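Side-chain contacts in oxidoreductase (Thermotoga maritima, PDB 1ZH8), which probably catalyses the NADP-dependent oxidation or reduction of an alcohol or carbonyl group, as a member of the GFO/IDH/MocA oxidoreductase family: residues L88-P91 with P97-E100; E76-G81 with K105-I110; L128-E133 with S312-L317; T48-T51 with H57-E60. One frame throughout, in Å; residues are numbered along the deposited sequence.

Interactions 1, 2 and 4 all lie in the Rossmann domain, and two of them meet the same NADP: interaction 1 borders its adenine and nicotinamide-side ribose, interaction 4 its 2'-phosphate, with centres about 16 Å apart. Interaction 2 is set further back, its centre about 12 Å from that of interaction 1, which is nested along the chain inside the loop it closes. The two touch where L88 CD1 lies 3.4 Å from V109 CG1. L77 ties interaction 2 to interaction 4, its CD1 being 3.6 Å from A49 CB. Interaction 3 brings in the later helix 313-329; it touches interaction 1 through L128 CD1 and E100 CB, 3.7 Å apart, and its centre lies about 27 Å from that of interaction 4.

Interaction 1. Residues L88-P91 with P97-E100; sequences LTLP and PFIE. With NAP (NADP nicotinamide-adenine-dinucleotide phosphate), chain D.
L90, whose side chain packs on F98, offers its backbone O to the ribose hydroxyl O3D of NADP, which donates to it over 2.8 Å. The leucine meets the cofactor twice, with its backbone O and with methyl CD2, while CD1 turns to F98. L90 CD1 lies 3.4 Å from F98 CD2, meeting the ring obliquely, the two side chains crossing at about a right angle. L90 CD2 sits over one face of the adenine, 3.4 Å from NADP N3A. With L90 CG beside the backbone N (chi1 -62°), the fork is directed at both rings at once. P91 comes to the adenine further along, its CD 3.6 Å from NADP C8A, and CZ of F98 lies 4.1 Å from N1A, obliquely placed. Deeper in, L88 CD1 meets two residues of helix 95-104: it is 3.9 Å from F98 CB and equally far from I99 CG1. The phenyl ring is also stacked with Y74, whose OH bonds to F98 O, while T89 OG1 bonds to G25 O in the glycine-rich turn of the Rossmann fold. No hydrogen bond links the two segments, so apolar contact joins the helix to the strand end, while L90 O is used by the cofactor.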
loop_
_atom_site.group_PDB
_atom_site.type_symbol
_atom_site.label_atom_id
_atom_site.label_comp_id
_atom_site.label_asym_id
_atom_site.label_seq_id
_atom_site.Cartn_x
_atom_site.Cartn_y
_atom_site.Cartn_z
ATOM N N LEU A 88 -20.641 -25.777 13.332
ATOM C CA LEU A 88 -20.979 -24.574 14.072
ATOM C C LEU A 88 -20.925 -23.363 13.166
ATOM O O LEU A 88 -19.856 -23.020 12.628
ATOM C CB LEU A 88 -20.065 -24.384 15.284
ATOM C CG LEU A 88 -19.714 -25.622 16.115
ATOM C CD1 LEU A 88 -18.651 -25.331 17.208
ATOM C CD2 LEU A 88 -20.963 -26.242 16.713
ATOM N N THR A 89 -22.083 -22.733 12.973
ATOM C CA THR A 89 -22.171 -21.482 12.217
ATOM C C THR A 89 -22.776 -20.428 13.129
ATOM O O THR A 89 -23.929 -20.015 12.962
ATOM C CB THR A 89 -23.025 -21.657 10.943
ATOM O OG1 THR A 89 -24.154 -22.494 11.241
ATOM C CG2 THR A 89 -22.193 -22.332 9.846
ATOM N N LEU A 90 -21.979 -19.996 14.099
ATOM C CA LEU A 90 -22.457 -19.220 15.231
ATOM C C LEU A 90 -21.763 -17.880 15.308
ATOM O O LEU A 90 -20.755 -17.655 14.603
ATOM C CB LEU A 90 -22.144 -19.974 16.513
ATOM C CG LEU A 90 -22.841 -21.322 16.602
ATOM C CD1 LEU A 90 -22.159 -22.177 17.632
ATOM C CD2 LEU A 90 -24.277 -21.115 16.946
ATOM N N PRO A 91 -22.287 -16.985 16.172
ATOM C CA PRO A 91 -21.518 -15.821 16.574
ATOM C C PRO A 91 -20.168 -16.304 17.101
ATOM O O PRO A 91 -20.103 -17.228 17.922
ATOM C CB PRO A 91 -22.356 -15.223 17.719
ATOM C CG PRO A 91 -23.752 -15.636 17.417
ATOM C CD PRO A 91 -23.624 -17.011 16.794
ATOM N N PRO A 97 -16.374 -22.116 23.689
ATOM C CA PRO A 97 -17.132 -23.005 24.594
ATOM C C PRO A 97 -17.844 -24.154 23.879
ATOM O O PRO A 97 -17.932 -25.247 24.444
ATOM C CB PRO A 97 -18.144 -22.063 25.283
ATOM C CG PRO A 97 -18.190 -20.844 24.437
ATOM C CD PRO A 97 -16.825 -20.710 23.796
ATOM N N PHE A 98 -18.305 -23.932 22.648
ATOM C CA PHE A 98 -19.057 -24.965 21.922
ATOM C C PHE A 98 -18.154 -26.080 21.377
ATOM O O PHE A 98 -18.521 -27.256 21.399
ATOM C CB PHE A 98 -19.918 -24.349 20.818
ATOM C CG PHE A 98 -21.247 -23.831 21.293
ATOM C CD1 PHE A 98 -21.374 -23.205 22.536
ATOM C CD2 PHE A 98 -22.386 -23.968 20.491
ATOM C CE1 PHE A 98 -22.627 -22.730 22.980
ATOM C CE2 PHE A 98 -23.614 -23.487 20.899
ATOM C CZ PHE A 98 -23.750 -22.870 22.147
ATOM N N ILE A 99 -16.964 -25.708 20.917
ATOM C CA ILE A 99 -15.957 -26.697 20.527
ATOM C C ILE A 99 -15.627 -27.580 21.729
ATOM O O ILE A 99 -15.609 -28.811 21.617
ATOM C CB ILE A 99 -14.693 -26.030 19.926
ATOM C CG1 ILE A 99 -15.007 -25.481 18.524
ATOM C CG2 ILE A 99 -13.492 -27.012 19.922
ATOM C CD1 ILE A 99 -13.974 -24.472 17.979
ATOM N N GLU A 100 -15.411 -26.954 22.881
ATOM C CA GLU A 100 -15.090 -27.706 24.092
ATOM C C GLU A 100 -16.211 -28.659 24.473
ATOM O O GLU A 100 -15.943 -29.792 24.892
ATOM C CB GLU A 100 -14.777 -26.787 25.281
ATOM C CG GLU A 100 -14.152 -27.554 26.451
ATOM C CD GLU A 100 -13.659 -26.668 27.575
ATOM O OE1 GLU A 100 -13.687 -25.427 27.427
ATOM O OE2 GLU A 100 -13.242 -27.216 28.621
HETATM P PA NAP D . -25.985 -15.238 11.609
HETATM O O1A NAP D . -26.900 -15.126 10.443
HETATM O O2A NAP D . -26.290 -14.288 12.690
HETATM O O5B NAP D . -25.983 -16.765 12.098
HETATM C C5B NAP D . -25.773 -17.078 13.456
HETATM C C4B NAP D . -26.796 -18.124 13.856
HETATM O O4B NAP D . -26.491 -18.641 15.144
HETATM C C3B NAP D . -28.202 -17.542 13.947
HETATM O O3B NAP D . -29.049 -18.559 13.500
HETATM C C2B NAP D . -28.344 -17.331 15.444
HETATM O O2B NAP D . -29.592 -17.131 16.098
HETATM C C1B NAP D . -27.658 -18.581 15.950
HETATM N N9A NAP D . -27.319 -18.459 17.366
HETATM C C8A NAP D . -26.976 -17.322 18.063
HETATM N N7A NAP D . -26.727 -17.675 19.343
HETATM C C5A NAP D . -26.913 -19.016 19.466
HETATM C C6A NAP D . -26.805 -19.898 20.533
HETATM N N6A NAP D . -26.477 -19.464 21.738
HETATM N N1A NAP D . -27.041 -21.235 20.345
HETATM C C2A NAP D . -27.404 -21.695 19.102
HETATM N N3A NAP D . -27.521 -20.829 18.045
HETATM C C4A NAP D . -27.278 -19.515 18.226
HETATM O O3 NAP D . -24.490 -14.962 11.116
HETATM P PN NAP D . -23.760 -15.779 9.939
HETATM O O1N NAP D . -24.475 -17.024 9.513
HETATM O O2N NAP D . -23.418 -14.699 9.025
HETATM O O5D NAP D . -22.379 -16.275 10.604
HETATM C C5D NAP D . -22.254 -17.431 11.414
HETATM C C4D NAP D . -20.818 -17.943 11.323
HETATM O O4D NAP D . -20.506 -18.189 9.957
HETATM C C3D NAP D . -19.822 -16.889 11.817
HETATM O O3D NAP D . -18.796 -17.486 12.574
HETATM C C2D NAP D . -19.234 -16.290 10.563
HETATM O O2D NAP D . -17.907 -15.839 10.743
HETATM C C1D NAP D . -19.345 -17.453 9.588
HETATM N N1N NAP D . -19.428 -16.972 8.211
HETATM C C2N NAP D . -18.476 -17.391 7.327
HETATM C C3N NAP D . -18.497 -16.956 5.998
HETATM C C7N NAP D . -17.588 -17.588 4.972
HETATM O O7N NAP D . -17.654 -17.063 3.667
HETATM N N7N NAP D . -16.764 -18.606 5.286
HETATM C C4N NAP D . -19.514 -16.087 5.580
HETATM C C5N NAP D . -20.495 -15.673 6.490
HETATM C C6N NAP D . -20.441 -16.124 7.813
HETATM P P2B NAP D . -31.115 -17.408 15.653
HETATM O O1X NAP D . -31.522 -18.839 15.932
HETATM O O2X NAP D . -31.312 -17.143 14.178
HETATM O O3X NAP D . -31.923 -16.447 16.499
#

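Interaction 2. Residues E76-G81 with K105-I110; sequences ELLESG and KGVHVI
K105, just ahead of strand 108-112 of the Rossmann fold, reaches across to E79 in the last part of helix 74-79. Helix 95-104 closes in a Schellman motif, with G106 at positive phi (69°) and two bonds returning to the last turn, and K105 lies immediately before that glycine. Its ammonium NZ donates to E79 OE1 over 2.8 Å, a salt bridge arriving on the syn side of the carboxylate but 30° out of its plane. Both chains are folded to meet: the glutamate turns at chi2, the lysine at chi2 and chi4, and they cross obliquely at an exposed margin. On its way the lysine lays its aliphatic CG 3.8 Å from L78 O, a van der Waals approach. Local bonds satisfy L77 O, which accepts twice from one residue, from S80 N at 3.2 Å and from S80 OG at 2.8 Å, the hydroxyl tilted 20° from the carbonyl plane; the same OG also bonds to L82 N. E79 N goes to E76 O, and G81 O has an outside partner in R20 NH1. On the strand side H108 ND1 is hydrogen-bonded to T135 N. Beneath this polar margin the contact turns apolar and buried, L78 CD2 facing V107 CG1 at 4.4 Å.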
loop_
_atom_site.group_PDB
_atom_site.type_symbol
_atom_site.label_atom_id
_atom_site.label_comp_id
_atom_site.label_asym_id
_atom_site.label_seq_id
_atom_site.Cartn_x
_atom_site.Cartn_y
_atom_site.Cartn_z
ATOM N N GLU A 76 -28.262 -30.856 24.310
ATOM C CA GLU A 76 -29.147 -32.013 24.115
ATOM C C GLU A 76 -28.813 -32.705 22.810
ATOM O O GLU A 76 -28.773 -33.939 22.743
ATOM C CB GLU A 76 -30.643 -31.648 24.157
ATOM C CG GLU A 76 -31.562 -32.881 24.055
ATOM C CD GLU A 76 -33.075 -32.587 24.154
ATOM O OE1 GLU A 76 -33.486 -31.406 24.069
ATOM O OE2 GLU A 76 -33.861 -33.559 24.305
ATOM N N LEU A 77 -28.568 -31.905 21.774
ATOM C CA LEU A 77 -28.161 -32.445 20.482
ATOM C C LEU A 77 -26.934 -33.308 20.666
ATOM O O LEU A 77 -26.890 -34.425 20.164
ATOM C CB LEU A 77 -27.865 -31.317 19.523
ATOM C CG LEU A 77 -27.450 -31.662 18.105
ATOM C CD1 LEU A 77 -28.091 -30.660 17.151
ATOM C CD2 LEU A 77 -25.954 -31.639 18.001
ATOM N N LEU A 78 -25.958 -32.792 21.419
ATOM C CA LEU A 78 -24.701 -33.490 21.645
ATOM C C LEU A 78 -24.886 -34.816 22.366
ATOM O O LEU A 78 -24.079 -35.722 22.196
ATOM C CB LEU A 78 -23.691 -32.629 22.417
ATOM C CG LEU A 78 -22.923 -31.469 21.766
ATOM C CD1 LEU A 78 -21.988 -30.826 22.816
ATOM C CD2 LEU A 78 -22.151 -31.860 20.502
ATOM N N GLU A 79 -25.933 -34.931 23.171
ATOM C CA GLU A 79 -26.092 -36.091 24.046
ATOM C C GLU A 79 -27.066 -37.100 23.421
ATOM O O GLU A 79 -27.186 -38.234 23.889
ATOM C CB GLU A 79 -26.482 -35.623 25.466
ATOM C CG GLU A 79 -26.945 -36.684 26.464
ATOM C CD GLU A 79 -25.830 -37.584 27.046
ATOM O OE1 GLU A 79 -24.611 -37.318 26.827
ATOM O OE2 GLU A 79 -26.204 -38.568 27.750
ATOM N N SER A 80 -27.703 -36.698 22.321
ATOM C CA SER A 80 -28.772 -37.478 21.696
ATOM C C SER A 80 -28.303 -38.779 21.077
ATOM O O SER A 80 -29.116 -39.665 20.822
ATOM C CB SER A 80 -29.463 -36.662 20.608
ATOM O OG SER A 80 -28.592 -36.503 19.499
ATOM N N GLY A 81 -27.002 -38.881 20.808
ATOM C CA GLY A 81 -26.441 -40.026 20.087
ATOM C C GLY A 81 -26.673 -39.981 18.575
ATOM O O GLY A 81 -26.372 -40.947 17.871
ATOM N N LYS A 105 -17.910 -34.481 24.695
ATOM C CA LYS A 105 -18.847 -35.551 24.338
ATOM C C LYS A 105 -18.296 -36.548 23.316
ATOM O O LYS A 105 -19.001 -37.468 22.915
ATOM C CB LYS A 105 -20.163 -34.961 23.829
ATOM C CG LYS A 105 -21.340 -35.154 24.796
ATOM C CD LYS A 105 -21.252 -34.271 26.034
ATOM C CE LYS A 105 -22.318 -34.643 27.070
ATOM N NZ LYS A 105 -22.214 -36.044 27.602
ATOM N N GLY A 106 -17.044 -36.361 22.897
ATOM C CA GLY A 106 -16.435 -37.195 21.857
ATOM C C GLY A 106 -17.031 -36.997 20.471
ATOM O O GLY A 106 -17.298 -37.958 19.766
ATOM N N VAL A 107 -17.230 -35.746 20.065
ATOM C CA VAL A 107 -17.846 -35.455 18.763
ATOM C C VAL A 107 -16.909 -34.555 17.946
ATOM O O VAL A 107 -16.400 -33.581 18.479
ATOM C CB VAL A 107 -19.245 -34.792 18.962
ATOM C CG1 VAL A 107 -19.730 -34.154 17.704
ATOM C CG2 VAL A 107 -20.265 -35.816 19.455
ATOM N N HIS A 108 -16.679 -34.864 16.667
ATOM C CA HIS A 108 -15.884 -33.955 15.796
ATOM C C HIS A 108 -16.598 -32.633 15.580
ATOM O O HIS A 108 -17.830 -32.552 15.689
ATOM C CB HIS A 108 -15.604 -34.571 14.433
ATOM C CG HIS A 108 -15.003 -35.932 14.503
ATOM N ND1 HIS A 108 -13.653 -36.136 14.670
ATOM C CD2 HIS A 108 -15.569 -37.161 14.440
ATOM C CE1 HIS A 108 -13.412 -37.435 14.706
ATOM N NE2 HIS A 108 -14.558 -38.078 14.565
ATOM N N VAL A 109 -15.824 -31.604 15.270
ATOM C CA VAL A 109 -16.374 -30.269 15.046
ATOM C C VAL A 109 -15.791 -29.655 13.767
ATOM O O VAL A 109 -14.569 -29.606 13.604
ATOM C CB VAL A 109 -16.014 -29.272 16.190
ATOM C CG1 VAL A 109 -16.907 -28.047 16.111
ATOM C CG2 VAL A 109 -16.138 -29.897 17.540
ATOM N N ILE A 110 -16.668 -29.207 12.868
ATOM C CA ILE A 110 -16.293 -28.227 11.872
ATOM C C ILE A 110 -16.875 -26.867 12.258
ATOM O O ILE A 110 -18.062 -26.731 12.519
ATOM C CB ILE A 110 -16.662 -28.643 10.427
ATOM C CG1 ILE A 110 -16.227 -27.557 9.431
ATOM C CG2 ILE A 110 -18.152 -28.990 10.305
ATOM C CD1 ILE A 110 -16.159 -28.052 7.962
#

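Interaction 3. Residues L128-E133 with S312-L317; sequences LSEKSE and SPVQAL. With EDO (1,2-ethanediol), chain G.
S129 sets its side chain against the ring of P313, with S129 OG 3.3 Å from P313 CG and S129 CB 3.7 Å from that same ring carbon. The hydroxyl lies opposite the backbone N (chi1 172°), which directs it outward from its helix to the proline. One residue on, E130, bent at chi2, brings OE2 to 3.6 Å from V314 CG2 at the exposed side; the two side chains cross at about a right angle. Neither pairing is a hydrogen bond, and the 115 Å² of buried surface describes a small junction. It joins helix 119-131 of the Rossmann domain to the start of helix 313-329, which returns to that domain 179 residues later. V136, on the strand 136-139, outermost of the parallel sheet within this chain, touches both S129 and P313, and V126 adds a further wall against P313 and V314. Behind these residues the first turn of the second helix is set by S312, its N-cap: S312 OG accepts from Q315 N over 3.1 Å at an N-H...O angle of 161°. Q315 OE1 is held by R208 NH2. Past the end of the first helix, E133 O receives a hydrogen bond from O2 of a 1,2-ethanediol, probably from the crystallisation liquor.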
loop_
_atom_site.group_PDB
_atom_site.type_symbol
_atom_site.label_atom_id
_atom_site.label_comp_id
_atom_site.label_asym_id
_atom_site.label_seq_id
_atom_site.Cartn_x
_atom_site.Cartn_y
_atom_site.Cartn_z
ATOM N N LEU A 128 -7.194 -27.336 23.002
ATOM C CA LEU A 128 -8.252 -28.360 23.084
ATOM C C LEU A 128 -8.190 -29.287 21.875
ATOM O O LEU A 128 -8.377 -30.502 21.987
ATOM C CB LEU A 128 -9.648 -27.736 23.137
ATOM C CG LEU A 128 -10.117 -26.927 24.357
ATOM C CD1 LEU A 128 -11.414 -26.186 23.992
ATOM C CD2 LEU A 128 -10.300 -27.777 25.621
ATOM N N SER A 129 -7.947 -28.684 20.717
ATOM C CA SER A 129 -7.730 -29.409 19.483
ATOM C C SER A 129 -6.565 -30.394 19.597
ATOM O O SER A 129 -6.711 -31.586 19.267
ATOM C CB SER A 129 -7.431 -28.417 18.375
ATOM O OG SER A 129 -7.029 -29.105 17.221
ATOM N N GLU A 130 -5.424 -29.889 20.070
ATOM C CA GLU A 130 -4.211 -30.691 20.184
ATOM C C GLU A 130 -4.265 -31.766 21.258
ATOM O O GLU A 130 -3.577 -32.767 21.135
ATOM C CB GLU A 130 -2.950 -29.819 20.310
ATOM C CG GLU A 130 -2.101 -29.769 19.007
ATOM C CD GLU A 130 -1.423 -28.404 18.728
ATOM O OE1 GLU A 130 -1.116 -27.659 19.684
ATOM O OE2 GLU A 130 -1.187 -28.071 17.536
ATOM N N LYS A 131 -5.084 -31.576 22.293
ATOM C CA LYS A 131 -5.223 -32.590 23.350
ATOM C C LYS A 131 -6.273 -33.671 23.042
ATOM O O LYS A 131 -6.200 -34.770 23.574
ATOM C CB LYS A 131 -5.419 -31.956 24.751
ATOM C CG LYS A 131 -4.087 -31.420 25.381
ATOM C CD LYS A 131 -4.225 -30.868 26.812
ATOM N N SER A 132 -7.216 -33.367 22.155
ATOM C CA SER A 132 -8.296 -34.302 21.814
ATOM C C SER A 132 -7.958 -35.255 20.655
ATOM O O SER A 132 -7.151 -34.918 19.789
ATOM C CB SER A 132 -9.565 -33.540 21.447
ATOM O OG SER A 132 -10.587 -34.475 21.158
ATOM N N GLU A 133 -8.599 -36.427 20.640
ATOM C CA GLU A 133 -8.465 -37.367 19.522
ATOM C C GLU A 133 -9.423 -37.001 18.365
ATOM O O GLU A 133 -9.183 -37.344 17.204
ATOM C CB GLU A 133 -8.670 -38.819 19.993
ATOM N N SER A 312 -6.772 -26.971 9.814
ATOM C CA SER A 312 -5.961 -26.801 11.027
ATOM C C SER A 312 -6.264 -25.565 11.895
ATOM O O SER A 312 -6.180 -24.420 11.431
ATOM C CB SER A 312 -4.495 -26.753 10.609
ATOM O OG SER A 312 -3.739 -26.016 11.539
ATOM N N PRO A 313 -6.623 -25.788 13.161
ATOM C CA PRO A 313 -6.792 -24.665 14.099
ATOM C C PRO A 313 -5.580 -23.710 14.156
ATOM O O PRO A 313 -5.770 -22.498 14.248
ATOM C CB PRO A 313 -7.011 -25.372 15.453
ATOM C CG PRO A 313 -7.666 -26.654 15.082
ATOM C CD PRO A 313 -6.966 -27.080 13.791
ATOM N N VAL A 314 -4.364 -24.260 14.104
ATOM C CA VAL A 314 -3.122 -23.489 14.124
ATOM C C VAL A 314 -3.076 -22.511 12.950
ATOM O O VAL A 314 -2.689 -21.348 13.106
ATOM C CB VAL A 314 -1.877 -24.451 14.127
ATOM C CG1 VAL A 314 -0.554 -23.703 13.972
ATOM C CG2 VAL A 314 -1.837 -25.263 15.420
ATOM N N GLN A 315 -3.502 -22.972 11.775
ATOM C CA GLN A 315 -3.555 -22.114 10.573
ATOM C C GLN A 315 -4.503 -20.944 10.778
ATOM O O GLN A 315 -4.204 -19.805 10.386
ATOM C CB GLN A 315 -3.993 -22.914 9.336
ATOM C CG GLN A 315 -2.951 -23.898 8.786
ATOM C CD GLN A 315 -1.734 -23.171 8.268
ATOM O OE1 GLN A 315 -1.849 -22.259 7.445
ATOM N NE2 GLN A 315 -0.551 -23.533 8.788
ATOM N N ALA A 316 -5.644 -21.224 11.403
ATOM C CA ALA A 316 -6.679 -20.209 11.551
ATOM C C ALA A 316 -6.210 -19.208 12.584
ATOM O O ALA A 316 -6.484 -18.009 12.478
ATOM C CB ALA A 316 -7.988 -20.831 11.978
ATOM N N LEU A 317 -5.474 -19.704 13.575
ATOM C CA LEU A 317 -4.974 -18.834 14.612
ATOM C C LEU A 317 -3.982 -17.850 13.984
ATOM O O LEU A 317 -4.014 -16.654 14.274
ATOM C CB LEU A 317 -4.361 -19.639 15.756
ATOM C CG LEU A 317 -4.001 -18.770 16.969
ATOM C CD1 LEU A 317 -5.239 -18.227 17.619
ATOM C CD2 LEU A 317 -3.142 -19.527 17.996
HETATM C C1 EDO G . -9.376 -39.179 13.125
HETATM O O1 EDO G . -10.786 -39.326 12.902
HETATM C C2 EDO G . -9.084 -37.824 13.772
HETATM O O2 EDO G . -10.122 -37.451 14.693
#

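Interaction 4. Residues T48-T51 with H57-E60; sequences TAVT and HAEE. With NAP (NADP nicotinamide-adenine-dinucleotide phosphate), chain D.
T51 on strand 45-51 and A58 on helix 55-65 bring their CA atoms to 5.5 Å, a close strand-to-helix approach consistent with the small alanine side chain. V50 CG1 meets A58 twice: CB at 3.8 Å and backbone O at 3.3 Å. The V50 chi1 of 147° is some 30° short of a fully staggered anti position. A58 CB also lies 4.1 Å from the carbonyl carbon T51 C, so the methyl bridges the last two residues of the strand. The CB of T51 points away from the helix; its OG1 bonds to F71 O. One residue before A58, H57 meets the cofactor. H57 ND1 donates to the phosphate oxygen O2X of NADP over 2.7 Å, with an N-H...O angle of 163° and the oxygen lying in the ring plane. S52 OG and T54 OG1, in the turn between strand and helix, also bond to NADP. This is the strand-turn-helix half of the beta-alpha-beta unit 45-51, 55-65, 69-71, following the second strand of the Rossmann fold, where enzymes that use NADP commonly receive the 2'-phosphate.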
loop_
_atom_site.group_PDB
_atom_site.type_symbol
_atom_site.label_atom_id
_atom_site.label_comp_id
_atom_site.label_asym_id
_atom_site.label_seq_id
_atom_site.Cartn_x
_atom_site.Cartn_y
_atom_site.Cartn_z
ATOM N N THR A 48 -28.658 -35.087 10.531
ATOM C CA THR A 48 -29.534 -35.840 11.389
ATOM C C THR A 48 -30.088 -34.999 12.541
ATOM O O THR A 48 -31.059 -35.411 13.184
ATOM C CB THR A 48 -28.773 -37.003 12.008
ATOM O OG1 THR A 48 -27.575 -36.503 12.627
ATOM C CG2 THR A 48 -28.405 -38.013 10.943
ATOM N N ALA A 49 -29.468 -33.838 12.813
ATOM C CA ALA A 49 -29.906 -32.979 13.919
ATOM C C ALA A 49 -29.632 -31.514 13.672
ATOM O O ALA A 49 -28.728 -31.152 12.929
ATOM C CB ALA A 49 -29.288 -33.419 15.254
ATOM N N VAL A 50 -30.402 -30.672 14.347
ATOM C CA VAL A 50 -30.440 -29.248 14.074
ATOM C C VAL A 50 -30.852 -28.540 15.363
ATOM O O VAL A 50 -31.664 -29.062 16.146
ATOM C CB VAL A 50 -31.432 -28.969 12.896
ATOM C CG1 VAL A 50 -32.131 -27.659 13.035
ATOM C CG2 VAL A 50 -30.709 -29.048 11.556
ATOM N N THR A 51 -30.255 -27.373 15.606
ATOM C CA THR A 51 -30.599 -26.561 16.769
ATOM C C THR A 51 -30.257 -25.104 16.485
ATOM O O THR A 51 -29.336 -24.824 15.712
ATOM C CB THR A 51 -29.862 -27.066 18.027
ATOM O OG1 THR A 51 -30.409 -26.448 19.197
ATOM C CG2 THR A 51 -28.367 -26.789 17.942
ATOM N N HIS A 57 -36.561 -20.750 13.559
ATOM C CA HIS A 57 -35.454 -20.694 12.607
ATOM C C HIS A 57 -34.848 -22.072 12.355
ATOM O O HIS A 57 -34.482 -22.402 11.214
ATOM C CB HIS A 57 -34.371 -19.727 13.098
ATOM C CG HIS A 57 -34.745 -18.286 12.963
ATOM N ND1 HIS A 57 -33.848 -17.261 13.188
ATOM C CD2 HIS A 57 -35.912 -17.695 12.613
ATOM C CE1 HIS A 57 -34.449 -16.102 12.993
ATOM N NE2 HIS A 57 -35.705 -16.337 12.649
ATOM N N ALA A 58 -34.757 -22.868 13.420
ATOM C CA ALA A 58 -34.254 -24.239 13.337
ATOM C C ALA A 58 -35.242 -25.131 12.609
ATOM O O ALA A 58 -34.830 -26.055 11.894
ATOM C CB ALA A 58 -33.973 -24.802 14.727
ATOM N N GLU A 59 -36.537 -24.858 12.811
ATOM C CA GLU A 59 -37.604 -25.610 12.154
ATOM C C GLU A 59 -37.674 -25.328 10.642
ATOM O O GLU A 59 -37.855 -26.257 9.847
ATOM C CB GLU A 59 -38.947 -25.341 12.822
ATOM C CG GLU A 59 -39.078 -25.933 14.231
ATOM C CD GLU A 59 -40.354 -25.489 14.942
ATOM O OE1 GLU A 59 -40.909 -24.414 14.587
ATOM O OE2 GLU A 59 -40.802 -26.212 15.858
ATOM N N GLU A 60 -37.523 -24.055 10.256
ATOM C CA GLU A 60 -37.463 -23.660 8.839
ATOM C C GLU A 60 -36.268 -24.336 8.179
ATOM O O GLU A 60 -36.374 -24.875 7.087
ATOM C CB GLU A 60 -37.326 -22.136 8.678
ATOM C CG GLU A 60 -38.576 -21.295 8.954
ATOM C CD GLU A 60 -38.258 -19.808 9.306
ATOM O OE1 GLU A 60 -37.153 -19.290 8.971
ATOM O OE2 GLU A 60 -39.131 -19.153 9.930
HETATM P PA NAP D . -25.985 -15.238 11.609
HETATM O O1A NAP D . -26.900 -15.126 10.443
HETATM O O2A NAP D . -26.290 -14.288 12.690
HETATM O O5B NAP D . -25.983 -16.765 12.098
HETATM C C5B NAP D . -25.773 -17.078 13.456
HETATM C C4B NAP D . -26.796 -18.124 13.856
HETATM O O4B NAP D . -26.491 -18.641 15.144
HETATM C C3B NAP D . -28.202 -17.542 13.947
HETATM O O3B NAP D . -29.049 -18.559 13.500
HETATM C C2B NAP D . -28.344 -17.331 15.444
HETATM O O2B NAP D . -29.592 -17.131 16.098
HETATM C C1B NAP D . -27.658 -18.581 15.950
HETATM N N9A NAP D . -27.319 -18.459 17.366
HETATM C C8A NAP D . -26.976 -17.322 18.063
HETATM N N7A NAP D . -26.727 -17.675 19.343
HETATM C C5A NAP D . -26.913 -19.016 19.466
HETATM C C6A NAP D . -26.805 -19.898 20.533
HETATM N N6A NAP D . -26.477 -19.464 21.738
HETATM N N1A NAP D . -27.041 -21.235 20.345
HETATM C C2A NAP D . -27.404 -21.695 19.102
HETATM N N3A NAP D . -27.521 -20.829 18.045
HETATM C C4A NAP D . -27.278 -19.515 18.226
HETATM O O3 NAP D . -24.490 -14.962 11.116
HETATM P PN NAP D . -23.760 -15.779 9.939
HETATM O O1N NAP D . -24.475 -17.024 9.513
HETATM O O2N NAP D . -23.418 -14.699 9.025
HETATM O O5D NAP D . -22.379 -16.275 10.604
HETATM C C5D NAP D . -22.254 -17.431 11.414
HETATM C C4D NAP D . -20.818 -17.943 11.323
HETATM O O4D NAP D . -20.506 -18.189 9.957
HETATM C C3D NAP D . -19.822 -16.889 11.817
HETATM O O3D NAP D . -18.796 -17.486 12.574
HETATM C C2D NAP D . -19.234 -16.290 10.563
HETATM O O2D NAP D . -17.907 -15.839 10.743
HETATM C C1D NAP D . -19.345 -17.453 9.588
HETATM N N1N NAP D . -19.428 -16.972 8.211
HETATM C C2N NAP D . -18.476 -17.391 7.327
HETATM C C3N NAP D . -18.497 -16.956 5.998
HETATM C C7N NAP D . -17.588 -17.588 4.972
HETATM O O7N NAP D . -17.654 -17.063 3.667
HETATM N N7N NAP D . -16.764 -18.606 5.286
HETATM C C4N NAP D . -19.514 -16.087 5.580
HETATM C C5N NAP D . -20.495 -15.673 6.490
HETATM C C6N NAP D . -20.441 -16.124 7.813
HETATM P P2B NAP D . -31.115 -17.408 15.653
HETATM O O1X NAP D . -31.522 -18.839 15.932
HETATM O O2X NAP D . -31.312 -17.143 14.178
HETATM O O3X NAP D . -31.923 -16.447 16.499
#